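Local structure of angiotensin-converting enzyme (Anopheles gambiae, 6S1Y) at residues A[337-342]-A[363-368]; A[307-310]-A[314-317]; A[287-292]-A[353-358]; A[24-29]-A[371-376]. The protein is a zinc metallopeptidase of the angiotensin-converting enzyme family that probably removes dipeptides from the C-terminal ends of peptides. All blocks are in the same frame, centred on the assembly; numbering follows the deposited sequence.

Interaction 1: A[337-342]-A[363-368]; sequences DDVRIK and QYYLQY
V339, first residue of strand 339-342, and D337 in the loop just before it meet residues 365 and 366 of helix 349-368, with CA atoms 6.8 Å apart between D337 and L366 and 7.4 Å between V339 and Y365. No hydrogen bond joins the two segments. V339 splits its two methyls between neighbouring helix residues. CG1 of V339 lies 3.9 Å from CB of Y365, at the base of the tyrosine and oblique to its ring, while CG2 of V339 lies 4.0 Å from CD2 of L366. The same CD2 of L366 is 3.9 Å from OD1 of D337. With CG anti to its carbonyl carbon (chi1 -62°), Y365 runs past V339 in the opposite direction, and its OH bonds to the backbone O of A330 on the partner strand. Away from the helix, R340 grips D338 side-on: NE of R340 to OD1 of D338 at 2.9 Å and NH2 to OD2 at 3.0 Å, both on syn lone pairs and close to the guanidinium plane. The chemistry divides by side: the salt bridge turns away from the helix, and the contact itself is methyl packing with one carboxylate oxygen, that of D337, at its rim, held by a hydrogen bond from Q369.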
# COMPACT_ATOMS: atom_id res chain seq x y z
N ASP A 337 -8.52 4.07 22.13
CA ASP A 337 -9.60 3.42 21.40
C ASP A 337 -10.26 4.33 20.37
O ASP A 337 -11.30 3.96 19.81
CB ASP A 337 -10.67 2.87 22.36
CG ASP A 337 -10.15 1.69 23.17
OD1 ASP A 337 -8.95 1.36 22.99
OD2 ASP A 337 -10.92 1.10 23.96
N ASP A 338 -9.71 5.51 20.09
CA ASP A 338 -10.27 6.32 19.01
C ASP A 338 -9.46 5.98 17.75
O ASP A 338 -8.36 6.52 17.52
CB ASP A 338 -10.25 7.80 19.33
CG ASP A 338 -10.97 8.63 18.26
OD1 ASP A 338 -11.51 8.03 17.28
OD2 ASP A 338 -10.99 9.88 18.38
N VAL A 339 -10.01 5.06 16.97
CA VAL A 339 -9.38 4.54 15.76
C VAL A 339 -10.48 4.42 14.71
O VAL A 339 -11.60 4.01 15.03
CB VAL A 339 -8.68 3.19 16.01
CG1 VAL A 339 -7.48 3.38 16.95
CG2 VAL A 339 -9.65 2.16 16.59
N ARG A 340 -10.16 4.79 13.47
CA ARG A 340 -11.21 4.89 12.47
C ARG A 340 -10.70 4.51 11.08
O ARG A 340 -9.55 4.77 10.72
CB ARG A 340 -11.80 6.31 12.40
CG ARG A 340 -12.05 6.94 13.74
CD ARG A 340 -12.68 8.31 13.60
NE ARG A 340 -12.42 9.13 14.78
CZ ARG A 340 -12.77 10.41 14.90
NH1 ARG A 340 -13.41 11.01 13.92
NH2 ARG A 340 -12.46 11.08 16.01
N ILE A 341 -11.62 3.96 10.29
CA ILE A 341 -11.39 3.68 8.89
C ILE A 341 -12.32 4.55 8.08
O ILE A 341 -13.50 4.72 8.43
CB ILE A 341 -11.60 2.18 8.58
CG1 ILE A 341 -10.41 1.38 9.11
CG2 ILE A 341 -11.83 1.96 7.08
CD1 ILE A 341 -10.55 -0.15 9.02
N LYS A 342 -11.80 5.09 6.98
CA LYS A 342 -12.59 5.79 5.98
C LYS A 342 -12.40 5.02 4.69
O LYS A 342 -11.31 5.01 4.11
CB LYS A 342 -12.15 7.25 5.86
CG LYS A 342 -12.89 8.04 4.80
CD LYS A 342 -12.72 9.55 5.01
CE LYS A 342 -11.25 9.98 5.08
NZ LYS A 342 -10.58 9.96 3.75
N GLN A 363 -5.71 -2.65 14.05
CA GLN A 363 -5.22 -3.56 15.08
C GLN A 363 -3.84 -3.15 15.56
O GLN A 363 -3.53 -3.23 16.76
CB GLN A 363 -5.19 -4.99 14.55
CG GLN A 363 -4.74 -6.02 15.58
CD GLN A 363 -5.73 -6.17 16.73
OE1 GLN A 363 -5.32 -6.39 17.88
NE2 GLN A 363 -7.02 -6.05 16.44
N TYR A 364 -2.98 -2.71 14.65
CA TYR A 364 -1.65 -2.28 15.07
C TYR A 364 -1.78 -1.08 16.00
O TYR A 364 -1.18 -1.05 17.08
CB TYR A 364 -0.81 -1.96 13.83
CG TYR A 364 0.70 -2.18 13.91
CD1 TYR A 364 1.37 -2.28 15.12
CD2 TYR A 364 1.45 -2.26 12.73
CE1 TYR A 364 2.77 -2.46 15.15
CE2 TYR A 364 2.82 -2.45 12.75
CZ TYR A 364 3.49 -2.54 13.96
OH TYR A 364 4.86 -2.72 13.92
N TYR A 365 -2.60 -0.09 15.61
CA TYR A 365 -2.89 1.05 16.47
C TYR A 365 -3.28 0.57 17.87
O TYR A 365 -2.72 1.01 18.88
CB TYR A 365 -4.00 1.91 15.87
CG TYR A 365 -3.73 2.56 14.50
CD1 TYR A 365 -2.44 2.81 14.05
CD2 TYR A 365 -4.79 2.92 13.67
CE1 TYR A 365 -2.21 3.40 12.82
CE2 TYR A 365 -4.57 3.52 12.44
CZ TYR A 365 -3.28 3.76 12.02
OH TYR A 365 -3.08 4.34 10.79
N LEU A 366 -4.25 -0.36 17.94
CA LEU A 366 -4.75 -0.81 19.24
C LEU A 366 -3.67 -1.51 20.04
O LEU A 366 -3.62 -1.37 21.27
CB LEU A 366 -5.97 -1.72 19.06
CG LEU A 366 -7.18 -0.99 18.47
CD1 LEU A 366 -8.24 -1.98 18.03
CD2 LEU A 366 -7.80 0.02 19.48
N GLN A 367 -2.76 -2.23 19.38
CA GLN A 367 -1.76 -3.01 20.10
C GLN A 367 -0.66 -2.14 20.71
O GLN A 367 -0.04 -2.55 21.69
CB GLN A 367 -1.13 -4.05 19.18
CG GLN A 367 -2.06 -5.19 18.82
CD GLN A 367 -2.39 -6.08 20.01
OE1 GLN A 367 -1.51 -6.39 20.82
NE2 GLN A 367 -3.64 -6.49 20.13
N TYR A 368 -0.37 -0.97 20.14
CA TYR A 368 0.71 -0.16 20.68
C TYR A 368 0.23 1.18 21.27
O TYR A 368 1.06 2.02 21.61
CB TYR A 368 1.81 0.07 19.62
CG TYR A 368 1.47 0.83 18.34
CD1 TYR A 368 0.84 2.07 18.37
CD2 TYR A 368 1.87 0.33 17.10
CE1 TYR A 368 0.56 2.77 17.18
CE2 TYR A 368 1.60 1.02 15.91
CZ TYR A 368 0.96 2.24 15.96
OH TYR A 368 0.71 2.93 14.79

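Interaction 2: A[307-310]-A[314-317]; sequences QTFW and ILEK
W310 on helix 307-312 meets L315 of the following loop by side chain alone; the closest CA atoms, of W310 and I314, are 8.5 Å apart. L315 does the bridging. Its CB points toward the helix, and its two methyls go to different aromatic rings: CD1 of L315 comes within 4.0 Å of CZ3 of W310, and CD2 of L315 lies 4.3 Å from CZ of F309, a looser approach. Both methyls meet their rings obliquely. The leucine and the tryptophan cross at about a right angle, and the outer six-membered part of the indole makes the touch. Within the helix the two rings also meet each other, with CD1 of F309 3.9 Å above the middle of the W310 indole plane and the phenyl presenting its edge. The first torsions explain how neighbouring residues can share one leucine: CG of F309 lies opposite its backbone N (chi1 170°), whereas CG of W310 lies beside its own (chi1 -62°), which brings both rings round to L315. F290 of helix 286-299 touches both W310 and L315, and I341 of strand 339-342 packs on F309. The arrangement is a small hydrophobic cluster closed locally in sequence, a short helix folded against its own exit loop, here placed between helix 286-299 and the small antiparallel sheet of the zinc peptidase fold.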
# COMPACT_ATOMS: atom_id res chain seq x y z
N GLN A 307 -16.08 0.44 20.32
CA GLN A 307 -17.31 1.04 19.82
C GLN A 307 -17.04 2.38 19.14
O GLN A 307 -17.73 2.73 18.18
CB GLN A 307 -18.33 1.21 20.97
CG GLN A 307 -19.67 1.76 20.54
CD GLN A 307 -20.43 0.79 19.67
OE1 GLN A 307 -20.36 -0.43 19.87
NE2 GLN A 307 -21.15 1.33 18.68
N THR A 308 -16.08 3.14 19.63
CA THR A 308 -15.69 4.38 18.95
C THR A 308 -15.43 4.12 17.45
O THR A 308 -15.83 4.92 16.59
CB THR A 308 -14.45 4.98 19.61
OG1 THR A 308 -14.76 5.32 20.97
CG2 THR A 308 -14.01 6.24 18.90
N PHE A 309 -14.79 2.99 17.13
CA PHE A 309 -14.54 2.67 15.73
C PHE A 309 -15.83 2.63 14.92
O PHE A 309 -15.89 3.17 13.81
CB PHE A 309 -13.81 1.33 15.61
CG PHE A 309 -13.73 0.85 14.20
CD1 PHE A 309 -14.77 0.12 13.65
CD2 PHE A 309 -12.64 1.17 13.41
CE1 PHE A 309 -14.72 -0.30 12.33
CE2 PHE A 309 -12.57 0.75 12.09
CZ PHE A 309 -13.61 0.02 11.54
N TRP A 310 -16.86 1.93 15.44
CA TRP A 310 -18.12 1.81 14.71
C TRP A 310 -18.88 3.14 14.67
O TRP A 310 -19.59 3.41 13.69
CB TRP A 310 -19.01 0.73 15.34
CG TRP A 310 -18.41 -0.64 15.29
CD1 TRP A 310 -17.84 -1.33 16.32
CD2 TRP A 310 -18.30 -1.48 14.14
NE1 TRP A 310 -17.40 -2.55 15.89
CE2 TRP A 310 -17.65 -2.66 14.54
CE3 TRP A 310 -18.67 -1.33 12.79
CZ2 TRP A 310 -17.37 -3.70 13.65
CZ3 TRP A 310 -18.41 -2.36 11.92
CH2 TRP A 310 -17.77 -3.53 12.35
N ILE A 314 -16.19 5.84 8.67
CA ILE A 314 -16.92 6.00 7.42
C ILE A 314 -16.63 4.75 6.58
O ILE A 314 -15.52 4.61 6.05
CB ILE A 314 -16.50 7.28 6.68
CG1 ILE A 314 -16.75 8.52 7.54
CG2 ILE A 314 -17.21 7.39 5.36
CD1 ILE A 314 -16.24 9.82 6.88
N LEU A 315 -17.62 3.87 6.43
CA LEU A 315 -17.43 2.57 5.80
C LEU A 315 -18.18 2.40 4.49
O LEU A 315 -18.12 1.32 3.90
CB LEU A 315 -17.87 1.44 6.75
CG LEU A 315 -17.41 1.56 8.20
CD1 LEU A 315 -17.92 0.37 9.01
CD2 LEU A 315 -15.91 1.63 8.29
N GLU A 316 -18.93 3.40 4.05
CA GLU A 316 -19.54 3.44 2.72
C GLU A 316 -19.28 4.83 2.18
O GLU A 316 -19.01 5.76 2.94
CB GLU A 316 -21.05 3.20 2.71
CG GLU A 316 -21.54 1.88 3.26
CD GLU A 316 -22.92 1.46 2.70
OE1 GLU A 316 -23.62 2.30 2.08
OE2 GLU A 316 -23.28 0.28 2.87
N LYS A 317 -19.40 4.99 0.86
CA LYS A 317 -19.35 6.33 0.27
C LYS A 317 -20.60 7.10 0.69
O LYS A 317 -21.71 6.63 0.45
CB LYS A 317 -19.27 6.27 -1.25
CG LYS A 317 -18.85 7.60 -1.89
CD LYS A 317 -18.84 7.48 -3.42
CE LYS A 317 -18.50 8.80 -4.11
NZ LYS A 317 -18.66 8.69 -5.59

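Interaction 3: A[287-292]-A[353-358]; sequences IKMFQM and FVVHHE. With ZN (zinc ion), chain G; KSN ((2~{S})-2-[[(4~{S})-4-azanyl-5-oxidanyl-5-oxidanylidene-pentanoyl]amino]pentanedioic acid), chain H.
V355 presents both of its methyls to F290, and the CA atoms of V355 and F290 are 6.4 Å apart, the closest pair between the two helix segments. CG1 of V355, anti to the backbone N (chi1 167°), sits over one face of the F290 ring, 3.9 Å from its centroid and 16° off the normal, a CH-pi contact. CG2 reaches the CE1 and CZ side of the same ring. Next to it M289, bent at its last torsion (chi3 74°), swings CE to 4.1 Å from CG2 of V355, while the carbonyl O of M289 lies near CG1. A water links the helices more distantly, 2.9 Å from NE2 of H356 and weakly bonded to the O of M292. Beyond V355, the helix turns H357 and E358, of an HExxH sequence as in zinc peptidases, to the ligand. NE2 of H357 binds zinc at 2.0 Å, and a carboxylate of the bound gamma-glutamyl dipeptide supplies O15 at 1.9 Å and a longer O14 at 2.5 Å from the metal. E358, bent at chi2, brings OE2 to 2.6 Å from that O14 and accepts a weak hydrogen bond from ligand N06. H361 and E385 complete the zinc site, and D389 holds ND1 of H357. Helix 286-299 thus backs the zinc-binding helix 349-368 on the side away from the metal, with I341 of strand 339-342 touching both F290 and E358 and helix 381-395 packing on F353 and H356.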
# COMPACT_ATOMS: atom_id res chain seq x y z
N ILE A 287 -20.78 -3.37 6.31
CA ILE A 287 -20.63 -3.60 7.74
C ILE A 287 -20.39 -5.07 8.03
O ILE A 287 -19.54 -5.43 8.84
CB ILE A 287 -21.86 -3.05 8.50
CG1 ILE A 287 -21.59 -1.62 8.97
CG2 ILE A 287 -22.20 -3.92 9.68
CD1 ILE A 287 -22.85 -0.86 9.35
N LYS A 288 -21.17 -5.95 7.39
CA LYS A 288 -20.90 -7.38 7.52
C LYS A 288 -19.44 -7.68 7.20
O LYS A 288 -18.80 -8.47 7.89
CB LYS A 288 -21.85 -8.16 6.61
CG LYS A 288 -21.64 -9.68 6.57
CD LYS A 288 -21.88 -10.35 7.91
CE LYS A 288 -22.03 -11.88 7.75
NZ LYS A 288 -21.79 -12.61 9.04
N MET A 289 -18.88 -7.00 6.19
CA MET A 289 -17.50 -7.29 5.79
C MET A 289 -16.52 -6.92 6.89
O MET A 289 -15.59 -7.70 7.19
CB MET A 289 -17.15 -6.55 4.49
CG MET A 289 -17.85 -7.10 3.27
SD MET A 289 -17.94 -5.93 1.90
CE MET A 289 -16.23 -5.93 1.33
N PHE A 290 -16.71 -5.76 7.52
CA PHE A 290 -15.84 -5.39 8.64
C PHE A 290 -16.07 -6.26 9.86
O PHE A 290 -15.12 -6.56 10.60
CB PHE A 290 -16.05 -3.91 8.97
CG PHE A 290 -15.42 -2.97 7.98
CD1 PHE A 290 -16.11 -2.57 6.86
CD2 PHE A 290 -14.14 -2.49 8.18
CE1 PHE A 290 -15.53 -1.71 5.94
CE2 PHE A 290 -13.56 -1.64 7.27
CZ PHE A 290 -14.26 -1.25 6.15
N GLN A 291 -17.30 -6.70 10.09
CA GLN A 291 -17.58 -7.61 11.18
C GLN A 291 -16.79 -8.90 11.02
O GLN A 291 -16.20 -9.40 11.99
CB GLN A 291 -19.08 -7.90 11.25
CG GLN A 291 -19.87 -6.81 11.95
CD GLN A 291 -21.38 -6.95 11.78
OE1 GLN A 291 -21.88 -7.48 10.78
NE2 GLN A 291 -22.12 -6.44 12.77
N MET A 292 -16.70 -9.42 9.80
CA MET A 292 -15.93 -10.64 9.60
C MET A 292 -14.43 -10.42 9.79
O MET A 292 -13.74 -11.31 10.28
CB MET A 292 -16.22 -11.21 8.23
CG MET A 292 -17.60 -11.84 8.21
SD MET A 292 -18.04 -12.38 6.57
CE MET A 292 -16.90 -13.76 6.41
N PHE A 353 -10.54 -7.83 0.72
CA PHE A 353 -9.13 -7.82 1.12
C PHE A 353 -8.69 -6.44 1.57
O PHE A 353 -7.88 -6.32 2.50
CB PHE A 353 -8.22 -8.32 -0.02
CG PHE A 353 -8.45 -9.75 -0.37
CD1 PHE A 353 -8.47 -10.73 0.63
CD2 PHE A 353 -8.73 -10.13 -1.67
CE1 PHE A 353 -8.73 -12.05 0.32
CE2 PHE A 353 -8.99 -11.44 -1.99
CZ PHE A 353 -9.00 -12.41 -1.00
N VAL A 354 -9.15 -5.38 0.90
CA VAL A 354 -8.84 -4.03 1.39
C VAL A 354 -9.33 -3.87 2.83
O VAL A 354 -8.62 -3.33 3.68
CB VAL A 354 -9.44 -2.96 0.46
CG1 VAL A 354 -9.28 -1.59 1.09
CG2 VAL A 354 -8.75 -2.98 -0.92
N VAL A 355 -10.54 -4.37 3.12
CA VAL A 355 -11.06 -4.32 4.49
C VAL A 355 -10.03 -4.85 5.47
O VAL A 355 -9.66 -4.19 6.44
CB VAL A 355 -12.40 -5.08 4.58
CG1 VAL A 355 -12.82 -5.31 6.02
CG2 VAL A 355 -13.49 -4.29 3.84
N HIS A 356 -9.52 -6.05 5.19
CA HIS A 356 -8.51 -6.65 6.06
C HIS A 356 -7.23 -5.83 6.12
O HIS A 356 -6.66 -5.66 7.20
CB HIS A 356 -8.20 -8.07 5.60
CG HIS A 356 -9.29 -9.04 5.88
ND1 HIS A 356 -10.40 -9.17 5.08
CD2 HIS A 356 -9.46 -9.92 6.90
CE1 HIS A 356 -11.20 -10.09 5.59
NE2 HIS A 356 -10.65 -10.56 6.69
N HIS A 357 -6.75 -5.34 4.97
CA HIS A 357 -5.55 -4.49 4.99
C HIS A 357 -5.72 -3.35 5.98
O HIS A 357 -4.85 -3.10 6.83
CB HIS A 357 -5.26 -3.94 3.58
CG HIS A 357 -4.14 -2.95 3.54
ND1 HIS A 357 -2.82 -3.32 3.35
CD2 HIS A 357 -4.13 -1.60 3.68
CE1 HIS A 357 -2.05 -2.24 3.38
NE2 HIS A 357 -2.82 -1.18 3.57
N GLU A 358 -6.85 -2.64 5.88
CA GLU A 358 -7.10 -1.49 6.75
C GLU A 358 -7.29 -1.91 8.21
O GLU A 358 -6.76 -1.26 9.12
CB GLU A 358 -8.31 -0.72 6.23
CG GLU A 358 -8.18 -0.19 4.81
CD GLU A 358 -6.99 0.74 4.62
OE1 GLU A 358 -6.55 1.35 5.61
OE2 GLU A 358 -6.48 0.85 3.48
ZN ZN G . -1.91 0.44 4.31
C10 KSN H . -2.67 6.89 3.69
C13 KSN H . -3.09 2.30 3.08
C17 KSN H . -2.73 0.83 -3.28
C02 KSN H . -2.64 -0.16 -2.11
C03 KSN H . -2.74 0.45 -0.71
C04 KSN H . -3.38 1.82 -0.59
C05 KSN H . -4.65 1.89 0.30
C07 KSN H . -3.54 3.40 2.09
C08 KSN H . -3.81 4.74 2.74
C09 KSN H . -2.53 5.41 3.30
N01 KSN H . -1.39 -0.92 -2.18
N06 KSN H . -4.71 2.69 1.53
O11 KSN H . -3.64 7.57 3.23
O12 KSN H . -1.83 7.45 4.46
O14 KSN H . -3.98 1.64 3.69
O15 KSN H . -1.89 2.02 3.26
O16 KSN H . -5.64 1.32 -0.05
O18 KSN H . -3.88 1.13 -3.71
O19 KSN H . -1.73 1.36 -3.85
O HOH W 1 -12.39 -12.45 8.09

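Interaction 4: A[24-29]-A[371-376]; sequences QRYQQT and QPVEFR
V373 lies against Q27 over the helix surface, CB of V373 3.9 Å from CB of Q27, where the CA atoms of V373 and Q27 are 5.7 Å apart. The side chains slide past each other in opposite directions. CG2 of the valine lies over CA and CB of Q27, and CG1 of V373, set between the backbone N and the carbonyl carbon (chi1 58°), reaches 3.9 Å to CD2 of Y26. That tyrosine crosses the valine at about a right angle, and its ring meets F59 of helix 46-70 edge-to-face. The valine opens a 3-10 segment, 373-375, whose turns are closed by backbone bonds from F375 N to P372 O and from R376 N to V373 O. It belongs to the connection between helix 349-368, which carries zinc ligands, and helix 381-395, and here that connection packs on the long N-terminal helix 12-42, part of the helical fold of this peptidase family. The amide of Q27 extends past V373, its chain straight beyond CG, to R376. NE2 of Q27 stands 3.4 Å from NH1 of R376 at the edge of the guanidinium, near its plane, with the amide and guanidinium planes 90° apart. Both nitrogens are donors, so the approach is not a hydrogen bond; instead NE2 bonds to the O of F334 and NH2 of R376 to the O of A335, two consecutive carbonyls of one loop.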
# COMPACT_ATOMS: atom_id res chain seq x y z
N GLN A 24 3.52 14.28 26.50
CA GLN A 24 2.10 14.59 26.57
C GLN A 24 1.78 15.85 25.78
O GLN A 24 0.74 15.93 25.12
CB GLN A 24 1.66 14.75 28.03
CG GLN A 24 2.11 13.62 28.95
CD GLN A 24 1.59 12.25 28.53
OE1 GLN A 24 0.53 12.13 27.91
NE2 GLN A 24 2.35 11.21 28.86
N ARG A 25 2.66 16.85 25.85
CA ARG A 25 2.52 18.03 25.00
C ARG A 25 2.47 17.63 23.53
O ARG A 25 1.53 17.99 22.81
CB ARG A 25 3.69 18.98 25.29
CG ARG A 25 3.37 20.46 25.22
CD ARG A 25 4.06 21.22 26.35
NE ARG A 25 5.52 21.12 26.29
CZ ARG A 25 6.29 21.84 25.48
NH1 ARG A 25 7.60 21.69 25.50
NH2 ARG A 25 5.75 22.72 24.64
N TYR A 26 3.48 16.87 23.07
CA TYR A 26 3.53 16.43 21.68
C TYR A 26 2.27 15.67 21.30
O TYR A 26 1.65 15.95 20.27
CB TYR A 26 4.78 15.55 21.49
CG TYR A 26 5.31 15.34 20.09
CD1 TYR A 26 6.27 16.18 19.55
CD2 TYR A 26 4.90 14.24 19.33
CE1 TYR A 26 6.77 15.97 18.27
CE2 TYR A 26 5.40 14.02 18.05
CZ TYR A 26 6.34 14.88 17.53
OH TYR A 26 6.85 14.67 16.27
N GLN A 27 1.84 14.74 22.14
CA GLN A 27 0.70 13.90 21.81
C GLN A 27 -0.57 14.71 21.61
O GLN A 27 -1.37 14.42 20.70
CB GLN A 27 0.50 12.85 22.91
CG GLN A 27 -0.75 12.03 22.75
CD GLN A 27 -0.79 10.87 23.71
OE1 GLN A 27 0.18 10.59 24.42
NE2 GLN A 27 -1.91 10.17 23.73
N GLN A 28 -0.79 15.74 22.43
CA GLN A 28 -2.04 16.48 22.36
C GLN A 28 -2.12 17.33 21.09
O GLN A 28 -3.18 17.37 20.44
CB GLN A 28 -2.21 17.33 23.61
CG GLN A 28 -2.38 16.45 24.86
CD GLN A 28 -2.69 17.23 26.13
OE1 GLN A 28 -3.44 18.21 26.11
NE2 GLN A 28 -2.11 16.78 27.24
N THR A 29 -1.04 18.00 20.70
CA THR A 29 -1.12 18.77 19.46
C THR A 29 -1.11 17.84 18.25
O THR A 29 -1.74 18.16 17.23
CB THR A 29 0.02 19.79 19.37
OG1 THR A 29 1.28 19.14 19.52
CG2 THR A 29 -0.15 20.85 20.44
N GLN A 371 1.86 2.82 24.32
CA GLN A 371 3.23 3.32 24.27
C GLN A 371 3.25 4.85 24.28
O GLN A 371 2.23 5.50 24.04
CB GLN A 371 3.94 2.81 23.02
CG GLN A 371 4.08 1.29 22.93
CD GLN A 371 5.44 0.77 23.39
OE1 GLN A 371 6.35 1.54 23.68
NE2 GLN A 371 5.58 -0.54 23.43
N PRO A 372 4.40 5.45 24.57
CA PRO A 372 4.54 6.89 24.36
C PRO A 372 4.33 7.25 22.89
O PRO A 372 4.53 6.42 21.99
CB PRO A 372 5.97 7.20 24.82
CG PRO A 372 6.65 5.88 24.86
CD PRO A 372 5.61 4.85 25.13
N VAL A 373 3.95 8.50 22.66
CA VAL A 373 3.45 8.91 21.34
C VAL A 373 4.48 8.63 20.25
O VAL A 373 4.13 8.16 19.17
CB VAL A 373 3.04 10.39 21.36
CG1 VAL A 373 4.22 11.30 21.77
CG2 VAL A 373 2.49 10.78 20.00
N GLU A 374 5.76 8.90 20.51
CA GLU A 374 6.78 8.74 19.49
C GLU A 374 7.14 7.28 19.22
O GLU A 374 7.94 7.01 18.31
CB GLU A 374 8.04 9.53 19.86
CG GLU A 374 8.85 8.97 21.02
CD GLU A 374 8.31 9.37 22.40
OE1 GLU A 374 9.13 9.54 23.32
OE2 GLU A 374 7.08 9.50 22.55
N PHE A 375 6.60 6.33 19.98
CA PHE A 375 6.73 4.91 19.65
C PHE A 375 5.44 4.35 19.05
O PHE A 375 5.40 3.16 18.72
CB PHE A 375 7.10 4.09 20.89
CG PHE A 375 8.52 4.26 21.35
CD1 PHE A 375 9.45 4.95 20.59
CD2 PHE A 375 8.93 3.72 22.56
CE1 PHE A 375 10.77 5.09 21.03
CE2 PHE A 375 10.24 3.86 23.01
CZ PHE A 375 11.16 4.54 22.25
N ARG A 376 4.41 5.17 18.91
CA ARG A 376 3.14 4.71 18.35
C ARG A 376 3.20 4.77 16.83
O ARG A 376 2.58 5.61 16.17
CB ARG A 376 1.98 5.53 18.93
CG ARG A 376 1.74 5.25 20.40
CD ARG A 376 0.71 6.15 21.03
NE ARG A 376 -0.65 5.81 20.66
CZ ARG A 376 -1.73 6.30 21.27
NH1 ARG A 376 -1.58 7.15 22.28
NH2 ARG A 376 -2.96 5.94 20.86

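Interactions 3 and 4 are buried contacts, though 4 lies farther from the chain's centre, while interactions 1 and 2 are partly buried. Interactions 1 and 3 use the same helix, 349-368, at successive stretches, and interaction 2 touches both while lying inside the loop closed by interaction 3; I314 N probably bonds to I341 O where it joins interaction 1. Interaction 4 stands apart from 2 and 3, meeting interaction 1 where Y368 packs on R376. Aliphatic groups meet aromatic rings in interactions 2, 3 and 4, whereas interaction 1 is mainly methyl against aliphatic carbon. Only interaction 3 adds metal coordination, and only interaction 4 brings two donor groups side by side.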